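Local coordinates for bifunctional purine biosynthetic protein ADE5,7 (Cryptococcus neoformans var. grubii serotype A, PDB 7LVO) that catalyses, through this N-terminal GAR synthetase half, the ATP-dependent joining of phosphoribosylamine and glycine, while its C-terminal half closes the imidazole ring in de novo purine synthesis, at residues A[258-263]-A[337-342]; A[279-284]-A[345-350]. All blocks are in the same frame, centred on the assembly; numbering follows the deposited sequence.

Contact 1. Residues A[258-263]-A[337-342]; sequences AQDHKR and GDPETQ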
loop_
_atom_site.group_PDB
_atom_site.type_symbol
_atom_site.label_atom_id
_atom_site.label_comp_id
_atom_site.label_asym_id
_atom_site.label_seq_id
_atom_site.Cartn_x
_atom_site.Cartn_y
_atom_site.Cartn_z
ATOM N N ALA A 258 -8.376 -8.440 0.959
ATOM C CA ALA A 258 -7.309 -8.888 1.839
ATOM C C ALA A 258 -7.515 -8.324 3.236
ATOM O O ALA A 258 -8.267 -7.372 3.441
ATOM C CB ALA A 258 -5.934 -8.465 1.300
ATOM N N GLN A 259 -6.841 -8.945 4.207
ATOM C CA GLN A 259 -6.792 -8.453 5.575
ATOM C C GLN A 259 -5.335 -8.385 6.015
ATOM O O GLN A 259 -4.552 -9.296 5.732
ATOM C CB GLN A 259 -7.583 -9.344 6.532
ATOM C CG GLN A 259 -9.086 -9.132 6.468
ATOM C CD GLN A 259 -9.821 -9.850 7.587
ATOM O OE1 GLN A 259 -10.115 -11.042 7.489
ATOM N NE2 GLN A 259 -10.113 -9.126 8.662
ATOM N N ASP A 260 -4.983 -7.309 6.712
ATOM C CA ASP A 260 -3.628 -7.065 7.179
ATOM C C ASP A 260 -3.592 -7.052 8.700
ATOM O O ASP A 260 -4.598 -6.791 9.365
ATOM C CB ASP A 260 -3.098 -5.736 6.618
ATOM C CG ASP A 260 -1.694 -5.416 7.091
ATOM O OD1 ASP A 260 -0.829 -6.320 7.059
ATOM O OD2 ASP A 260 -1.452 -4.259 7.490
ATOM N N HIS A 261 -2.415 -7.355 9.246
ATOM C CA HIS A 261 -2.176 -7.350 10.689
ATOM C C HIS A 261 -1.306 -6.137 11.018
ATOM O O HIS A 261 -0.082 -6.183 10.872
ATOM C CB HIS A 261 -1.508 -8.645 11.139
ATOM C CG HIS A 261 -2.380 -9.850 11.021
ATOM N ND1 HIS A 261 -3.121 -10.337 12.076
ATOM C CD2 HIS A 261 -2.634 -10.667 9.974
ATOM C CE1 HIS A 261 -3.790 -11.405 11.683
ATOM N NE2 HIS A 261 -3.514 -11.625 10.413
ATOM N N LYS A 262 -1.946 -5.059 11.472
ATOM C CA LYS A 262 -1.222 -3.817 11.713
ATOM C C LYS A 262 -0.366 -3.903 12.972
ATOM O O LYS A 262 0.728 -3.332 13.023
ATOM C CB LYS A 262 -2.206 -2.650 11.821
ATOM C CG LYS A 262 -2.944 -2.325 10.534
ATOM C CD LYS A 262 -3.945 -1.188 10.745
ATOM C CE LYS A 262 -4.609 -0.778 9.437
ATOM N NZ LYS A 262 -5.585 0.337 9.626
ATOM N N ARG A 263 -0.843 -4.607 13.992
ATOM C CA ARG A 263 -0.180 -4.597 15.292
ATOM C C ARG A 263 0.966 -5.604 15.342
ATOM O O ARG A 263 0.960 -6.628 14.651
ATOM C CB ARG A 263 -1.189 -4.892 16.402
ATOM C CG ARG A 263 -2.188 -3.765 16.632
ATOM C CD ARG A 263 -3.363 -4.217 17.487
ATOM N NE ARG A 263 -4.272 -3.118 17.791
ATOM C CZ ARG A 263 -4.170 -2.332 18.856
ATOM N NH1 ARG A 263 -3.204 -2.496 19.747
ATOM N NH2 ARG A 263 -5.060 -1.361 19.035
ATOM N N GLY A 337 -0.390 -1.832 -1.718
ATOM C CA GLY A 337 -0.185 -1.926 -0.292
ATOM C C GLY A 337 0.927 -2.895 0.068
ATOM O O GLY A 337 1.300 -3.773 -0.708
ATOM N N ASP A 338 1.462 -2.725 1.274
ATOM C CA ASP A 338 2.530 -3.573 1.787
ATOM C C ASP A 338 2.135 -3.999 3.195
ATOM O O ASP A 338 1.888 -3.127 4.054
ATOM C CB ASP A 338 3.863 -2.824 1.784
ATOM C CG ASP A 338 5.048 -3.738 2.025
ATOM O OD1 ASP A 338 5.006 -4.532 2.972
ATOM O OD2 ASP A 338 6.017 -3.672 1.238
ATOM N N PRO A 339 2.075 -5.307 3.497
ATOM C CA PRO A 339 2.439 -6.454 2.659
ATOM C C PRO A 339 1.290 -7.115 1.894
ATOM O O PRO A 339 1.407 -8.284 1.548
ATOM C CB PRO A 339 3.013 -7.439 3.686
ATOM C CG PRO A 339 2.126 -7.204 4.893
ATOM C CD PRO A 339 1.777 -5.721 4.883
ATOM N N GLU A 340 0.217 -6.375 1.612
ATOM C CA GLU A 340 -0.896 -6.966 0.866
ATOM C C GLU A 340 -0.451 -7.404 -0.526
ATOM O O GLU A 340 -0.913 -8.428 -1.043
ATOM C CB GLU A 340 -2.053 -5.969 0.758
ATOM C CG GLU A 340 -2.834 -5.753 2.034
ATOM C CD GLU A 340 -2.348 -4.564 2.825
ATOM O OE1 GLU A 340 -1.264 -4.036 2.500
ATOM O OE2 GLU A 340 -3.048 -4.156 3.767
ATOM N N THR A 341 0.437 -6.631 -1.155
ATOM C CA THR A 341 0.865 -6.949 -2.513
ATOM C C THR A 341 1.615 -8.269 -2.563
ATOM O O THR A 341 1.408 -9.075 -3.483
ATOM C CB THR A 341 1.736 -5.821 -3.063
ATOM O OG1 THR A 341 0.976 -4.610 -3.106
ATOM C CG2 THR A 341 2.241 -6.148 -4.464
ATOM N N GLN A 342 2.487 -8.518 -1.579
ATOM C CA GLN A 342 3.271 -9.753 -1.593
ATOM C C GLN A 342 2.382 -10.988 -1.631
ATOM O O GLN A 342 2.748 -12.001 -2.238
ATOM C CB GLN A 342 4.186 -9.813 -0.371
ATOM C CG GLN A 342 5.303 -8.762 -0.371
ATOM C CD GLN A 342 4.902 -7.464 0.310
ATOM O OE1 GLN A 342 3.906 -6.828 -0.054
ATOM N NE2 GLN A 342 5.679 -7.064 1.310
#

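Contact 2. Residues A[279-284]-A[345-350]; sequences YAPAPI and MLLLDE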
loop_
_atom_site.group_PDB
_atom_site.type_symbol
_atom_site.label_atom_id
_atom_site.label_comp_id
_atom_site.label_asym_id
_atom_site.label_seq_id
_atom_site.Cartn_x
_atom_site.Cartn_y
_atom_site.Cartn_z
ATOM N N TYR A 279 -3.388 -11.739 4.162
ATOM C CA TYR A 279 -3.909 -12.933 3.515
ATOM C C TYR A 279 -5.090 -12.531 2.643
ATOM O O TYR A 279 -5.740 -11.505 2.875
ATOM C CB TYR A 279 -4.324 -14.002 4.536
ATOM C CG TYR A 279 -5.286 -13.508 5.596
ATOM C CD1 TYR A 279 -4.824 -12.861 6.730
ATOM C CD2 TYR A 279 -6.657 -13.681 5.452
ATOM C CE1 TYR A 279 -5.694 -12.405 7.701
ATOM C CE2 TYR A 279 -7.538 -13.223 6.418
ATOM C CZ TYR A 279 -7.048 -12.589 7.540
ATOM O OH TYR A 279 -7.912 -12.125 8.507
ATOM N N ALA A 280 -5.359 -13.357 1.629
ATOM C CA ALA A 280 -6.441 -13.093 0.687
ATOM C C ALA A 280 -6.752 -14.377 -0.056
ATOM O O ALA A 280 -5.855 -15.203 -0.250
ATOM C CB ALA A 280 -6.052 -11.980 -0.305
ATOM N N PRO A 281 -8.014 -14.586 -0.476
ATOM C CA PRO A 281 -9.168 -13.722 -0.193
ATOM C C PRO A 281 -9.588 -13.795 1.273
ATOM O O PRO A 281 -9.610 -14.869 1.842
ATOM C CB PRO A 281 -10.277 -14.283 -1.100
ATOM C CG PRO A 281 -9.579 -15.130 -2.104
ATOM C CD PRO A 281 -8.352 -15.664 -1.421
ATOM N N ALA A 282 -9.897 -12.656 1.864
ATOM C CA ALA A 282 -10.351 -12.613 3.247
ATOM C C ALA A 282 -11.748 -13.209 3.335
ATOM O O ALA A 282 -12.689 -12.621 2.785
ATOM C CB ALA A 282 -10.350 -11.170 3.755
ATOM N N PRO A 283 -11.940 -14.347 4.006
ATOM C CA PRO A 283 -13.288 -14.942 4.060
ATOM C C PRO A 283 -14.356 -13.996 4.579
ATOM O O PRO A 283 -15.527 -14.114 4.190
ATOM C CB PRO A 283 -13.101 -16.153 4.987
ATOM C CG PRO A 283 -11.652 -16.505 4.868
ATOM C CD PRO A 283 -10.935 -15.181 4.691
ATOM N N ILE A 284 -13.991 -13.051 5.445
ATOM C CA ILE A 284 -14.981 -12.135 5.994
ATOM C C ILE A 284 -15.579 -11.236 4.920
ATOM O O ILE A 284 -16.690 -10.722 5.093
ATOM C CB ILE A 284 -14.359 -11.292 7.121
ATOM C CG1 ILE A 284 -15.451 -10.566 7.905
ATOM C CG2 ILE A 284 -13.356 -10.298 6.553
ATOM C CD1 ILE A 284 -14.945 -9.885 9.154
ATOM N N MET A 345 0.019 -10.804 -5.295
ATOM C CA MET A 345 0.762 -11.152 -6.500
ATOM C C MET A 345 0.788 -12.662 -6.713
ATOM O O MET A 345 0.884 -13.130 -7.855
ATOM C CB MET A 345 2.185 -10.613 -6.425
ATOM C CG MET A 345 2.301 -9.088 -6.535
ATOM S SD MET A 345 1.717 -8.431 -8.109
ATOM C CE MET A 345 0.064 -7.913 -7.676
ATOM N N LEU A 346 0.715 -13.437 -5.632
ATOM C CA LEU A 346 0.706 -14.891 -5.742
ATOM C C LEU A 346 -0.652 -15.452 -6.140
ATOM O O LEU A 346 -0.756 -16.662 -6.357
ATOM C CB LEU A 346 1.154 -15.515 -4.424
ATOM C CG LEU A 346 2.656 -15.602 -4.198
ATOM C CD1 LEU A 346 3.349 -14.294 -4.524
ATOM C CD2 LEU A 346 2.951 -16.024 -2.767
ATOM N N LEU A 347 -1.684 -14.618 -6.241
ATOM C CA LEU A 347 -3.005 -15.063 -6.667
ATOM C C LEU A 347 -3.311 -14.707 -8.115
ATOM O O LEU A 347 -4.367 -15.096 -8.624
ATOM C CB LEU A 347 -4.089 -14.476 -5.756
ATOM C CG LEU A 347 -4.112 -14.985 -4.316
ATOM C CD1 LEU A 347 -5.251 -14.326 -3.541
ATOM C CD2 LEU A 347 -4.241 -16.494 -4.258
ATOM N N LEU A 348 -2.426 -13.976 -8.790
ATOM C CA LEU A 348 -2.598 -13.725 -10.215
ATOM C C LEU A 348 -2.379 -15.021 -10.987
ATOM O O LEU A 348 -1.332 -15.653 -10.856
ATOM C CB LEU A 348 -1.626 -12.651 -10.682
ATOM C CG LEU A 348 -1.911 -11.217 -10.228
ATOM C CD1 LEU A 348 -0.737 -10.302 -10.576
ATOM C CD2 LEU A 348 -3.186 -10.701 -10.859
ATOM N N ASP A 349 -3.364 -15.424 -11.789
ATOM C CA ASP A 349 -3.212 -16.643 -12.568
ATOM C C ASP A 349 -2.059 -16.497 -13.562
ATOM O O ASP A 349 -1.676 -15.392 -13.963
ATOM C CB ASP A 349 -4.509 -16.991 -13.304
ATOM C CG ASP A 349 -4.927 -15.926 -14.309
ATOM O OD1 ASP A 349 -4.120 -15.568 -15.189
ATOM O OD2 ASP A 349 -6.078 -15.459 -14.230
ATOM N N GLU A 350 -1.500 -17.639 -13.958
ATOM C CA GLU A 350 -0.365 -17.628 -14.876
ATOM C C GLU A 350 -0.737 -17.150 -16.272
ATOM O O GLU A 350 0.150 -17.013 -17.117
ATOM C CB GLU A 350 0.266 -19.021 -14.943
ATOM C CG GLU A 350 0.785 -19.521 -13.604
ATOM C CD GLU A 350 1.780 -18.567 -12.965
ATOM O OE1 GLU A 350 2.257 -17.642 -13.654
ATOM O OE2 GLU A 350 2.085 -18.741 -11.767
#

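Contact 1. Residues A[258-263]-A[337-342]
Asp260 and Glu340 bring two carboxylates together where the strand at 259-260 faces the loop and helix around 337-344. The tight spot is at Asp260: OE2 of Glu340 lies 3.3 Å from CB of Asp260, while OD1 of Asp260 rests 3.4 Å from CD of Pro339. This last is a carbon-to-oxygen contact without a hydrogen bond, and proline suits it by offering a ring methylene to the acid. The two acidic side chains cross at about a right angle, with their carboxylate planes 51° apart. No hydrogen bond links the segments, and the like-charged oxygens Asp260 OD2 and Glu340 OE2 stand 4.1 Å apart. Glu340 reaches this place because its chain bends at chi2 (95°), bringing the carboxylate round to Asp260; OE2 is also hydrogen-bonded to Ser242 of strand 240-248, a predicted ATP-site residue. On the buried side the fit is looser and wholly apolar, with CB of Ala258 4.2 Å from CG of Glu340; a small methyl suits a position over the aliphatic part of a long acid. Toward solvent the strand leaves the helix: Asp260 is partly exposed, and Lys262 extends outward to a salt bridge with Glu240. The loop carrying Pro339, entered through a cis peptide, is braced from within. Gly337 O accepts both the backbone N and, at 2.6 Å, OG1 of Thr341, and Gln342 NE2 reaches OD1 of Asp338 at 3.1 Å from above its carboxylate plane. Both segments lie in the ATP-grasp range and pack against elements from elsewhere in the chain: Glu340 lies against Ala278 of strand 277-280, Pro339 against Arg427 of strand 427-435, and Thr341 and Gln342 against helix 47-56, while Ala258 pairs through its backbone with Ser242.

Contact 2. Residues A[279-284]-A[345-350]
Leu347 pushes one methyl, CD1, against the end of strand 277-280 at Ala280 and Pro281, and CD1 makes all the closest approaches. It lies 3.5 Å from the carbonyl O of Ala280, 4.1 Å from CB of the same residue and 4.0 Å from CD of Pro281, so it covers the peptide that joins them as well as the two side chains. This peptide is cis, which puts CD of Pro281 on the same side as O of Ala280, and CD1 of Leu347 therefore meets both. Alanine leaves room for the leucine branch, and proline offers it the CD methylene of the ring; leucine, in turn, is long enough to cross from its loop. Its extended end (chi2 -179°) carries CD1 outward to the strand. Farther out, Ala378 of strand 377-384 meets both partners, through backbone bonding to Ala280 and side-chain packing with Leu347, while Lys374 holds the loop by a backbone hydrogen bond to Leu347 and Pro281 leans on Tyr377. The arrangement is a methyl packed on a peptide carbonyl and two small hydrocarbon groups, with no hydrogen bond, joining the loop between helices 340-344 and 354-362 to the end of strand 277-280 in a five-stranded antiparallel sheet.

Overall arrangement
Both contacts fasten the chain around helix 340-344 to neighbouring strands of one antiparallel sheet: contact 1 uses residues 337-342 and edge strand 259-263, contact 2 the loop after the helix and strand 277-280. The two strands are joined side by side, and Gln259 OE1 and Tyr279 OH, 2.7 Å apart, probably share a hydrogen bond. Most touching residues are buried in both, but the centre of contact 1 lies about 8 Å from the centre of the chain and that of contact 2 about 15 Å. Their chemistry differs: two neighbouring acids near the predicted ATP and magnesium sites in the first, a methyl on a carbonyl and small hydrocarbon groups in the second.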